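Local coordinates for protein molybdopterin adenylyltransferase (Pyrococcus furiosus, PDB 4LHB) that catalyses the ATP-dependent adenylylation of molybdopterin, a step in the biosynthesis of the molybdenum or tungsten cofactor, at residues C[56-61]-C[172-177]. Sequence-based numbering, arbitrary orientation.
Sequences IEELSK and IIKSEV
With CG anti to the carbonyl carbon in both Glu58 and Lys174, further bends at chi2 (-76° in Glu58) and at chi2, chi3 and chi4 in Lys174 bring carboxylate and ammonium together between two helices whose segment axes stay 10.7 Å apart. The two side chains cross at about a right angle, and Lys174 NZ donates to Glu58 OE1 at 2.5 Å, coming from above the carboxylate plane, 44° out of it. From the other face Lys61 NZ, three residues further along the chain, reaches Glu58 OE1 at 3.3 Å. Glutamate suits this partly exposed edge, where it points toward the other helix and its one oxygen probably serves as shared countercharge for Lys61 and Lys174. A glutamine here would probably leave both lysines without that countercharge. Long, flexible lysine suits position 174 because its methylenes can span the gap beside Leu59: Lys174 CG lies 4.3 Å from Leu59 CD1. Beneath the charges, Leu59 CD2 meets Ile173 CG2 at 4.4 Å, branched apolar ends suited to a buried seam. Leu59 also rests on Phe33 of strand 32-38 and on Leu170, while Ile173 packs on Phe121 of helix 121-133. Segments 56-60 and 172-177, of helices 51-60 and 163-184, run nearly parallel and cross at -23°, apolar inside and bridged by one salt bridge nearer solvent, as in the three-layered alpha-beta-alpha fold of the MoaB/Mog family.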
loop_
_atom_site.group_PDB
_atom_site.type_symbol
_atom_site.label_atom_id
_atom_site.label_comp_id
_atom_site.label_asym_id
_atom_site.label_seq_id
_atom_site.Cartn_x
_atom_site.Cartn_y
_atom_site.Cartn_z
ATOM N N ILE C 56 -2.918 29.580 16.573
ATOM C CA ILE C 56 -3.278 30.793 15.841
ATOM C C ILE C 56 -2.414 31.979 16.304
ATOM O O ILE C 56 -2.012 32.800 15.509
ATOM C CB ILE C 56 -4.771 31.153 16.014
ATOM C CG1 ILE C 56 -5.662 30.095 15.368
ATOM C CG2 ILE C 56 -5.128 32.515 15.393
ATOM C CD1 ILE C 56 -7.065 30.136 15.924
ATOM N N GLU C 57 -2.145 32.057 17.591
ATOM C CA GLU C 57 -1.348 33.135 18.131
ATOM C C GLU C 57 0.035 33.039 17.550
ATOM O O GLU C 57 0.512 33.990 16.944
ATOM C CB GLU C 57 -1.269 33.033 19.647
ATOM C CG GLU C 57 -0.883 34.310 20.373
ATOM C CD GLU C 57 -0.897 34.118 21.887
ATOM O OE1 GLU C 57 -1.556 34.912 22.593
ATOM O OE2 GLU C 57 -0.269 33.147 22.377
ATOM N N GLU C 58 0.661 31.873 17.705
ATOM C CA GLU C 58 2.046 31.692 17.320
ATOM C C GLU C 58 2.303 31.856 15.846
ATOM O O GLU C 58 3.312 32.455 15.438
ATOM C CB GLU C 58 2.528 30.342 17.749
ATOM C CG GLU C 58 2.665 30.250 19.256
ATOM C CD GLU C 58 3.895 30.967 19.804
ATOM O OE1 GLU C 58 4.796 31.375 19.032
ATOM O OE2 GLU C 58 3.964 31.089 21.034
ATOM N N LEU C 59 1.394 31.340 15.041
ATOM C CA LEU C 59 1.624 31.320 13.615
ATOM C C LEU C 59 1.220 32.620 13.037
ATOM O O LEU C 59 1.700 32.979 11.964
ATOM C CB LEU C 59 0.867 30.168 12.917
ATOM C CG LEU C 59 1.790 29.048 12.476
ATOM C CD1 LEU C 59 2.788 28.776 13.593
ATOM C CD2 LEU C 59 0.995 27.815 12.103
ATOM N N SER C 60 0.307 33.313 13.710
ATOM C CA SER C 60 -0.090 34.657 13.269
ATOM C C SER C 60 1.113 35.630 13.267
ATOM O O SER C 60 1.081 36.640 12.587
ATOM C CB SER C 60 -1.189 35.239 14.169
ATOM O OG SER C 60 -2.482 34.924 13.712
ATOM N N LYS C 61 2.148 35.328 14.043
ATOM C CA LYS C 61 3.400 36.083 14.014
ATOM C C LYS C 61 4.174 35.965 12.729
ATOM O O LYS C 61 4.984 36.850 12.452
ATOM C CB LYS C 61 4.319 35.657 15.150
ATOM C CG LYS C 61 3.704 35.864 16.539
ATOM C CD LYS C 61 4.483 35.096 17.613
ATOM C CE LYS C 61 3.891 35.327 19.005
ATOM N NZ LYS C 61 4.699 34.518 19.972
ATOM N N ILE C 172 8.790 23.604 15.876
ATOM C CA ILE C 172 9.326 23.015 14.643
ATOM C C ILE C 172 8.752 23.682 13.413
ATOM O O ILE C 172 9.472 23.977 12.457
ATOM C CB ILE C 172 9.191 21.467 14.632
ATOM C CG1 ILE C 172 9.902 20.872 15.853
ATOM C CG2 ILE C 172 9.797 20.861 13.382
ATOM C CD1 ILE C 172 9.505 19.445 16.143
ATOM N N ILE C 173 7.464 23.958 13.439
ATOM C CA ILE C 173 6.818 24.636 12.314
ATOM C C ILE C 173 7.383 26.044 12.116
ATOM O O ILE C 173 7.758 26.394 10.998
ATOM C CB ILE C 173 5.283 24.670 12.493
ATOM C CG1 ILE C 173 4.740 23.234 12.569
ATOM C CG2 ILE C 173 4.583 25.427 11.357
ATOM C CD1 ILE C 173 3.456 23.109 13.352
ATOM N N LYS C 174 7.438 26.832 13.205
ATOM C CA LYS C 174 8.063 28.156 13.215
ATOM C C LYS C 174 9.482 28.086 12.641
ATOM O O LYS C 174 9.852 28.906 11.824
ATOM C CB LYS C 174 8.106 28.759 14.632
ATOM C CG LYS C 174 6.735 29.073 15.256
ATOM C CD LYS C 174 6.477 30.557 15.589
ATOM C CE LYS C 174 7.250 31.100 16.814
ATOM N NZ LYS C 174 6.977 30.424 18.122
ATOM N N SER C 175 10.274 27.100 13.034
ATOM C CA SER C 175 11.613 26.965 12.471
ATOM C C SER C 175 11.650 26.569 10.983
ATOM O O SER C 175 12.566 27.020 10.259
ATOM C CB SER C 175 12.413 26.002 13.304
ATOM O OG SER C 175 13.648 25.724 12.718
ATOM N N GLU C 176 10.657 25.805 10.479
ATOM C CA GLU C 176 10.812 25.242 9.128
ATOM C C GLU C 176 9.773 25.584 8.110
ATOM O O GLU C 176 9.929 25.234 6.920
ATOM C CB GLU C 176 10.975 23.744 9.185
ATOM C CG GLU C 176 12.057 23.303 10.153
ATOM C CD GLU C 176 13.418 23.846 9.765
ATOM O OE1 GLU C 176 14.235 24.103 10.655
ATOM O OE2 GLU C 176 13.672 23.990 8.557
ATOM N N VAL C 177 8.722 26.275 8.520
ATOM C CA VAL C 177 7.618 26.515 7.579
ATOM C C VAL C 177 8.081 27.107 6.254
ATOM O O VAL C 177 7.660 26.640 5.177
ATOM C CB VAL C 177 6.458 27.321 8.185
ATOM C CG1 VAL C 177 6.920 28.700 8.659
ATOM C CG2 VAL C 177 5.329 27.411 7.163
#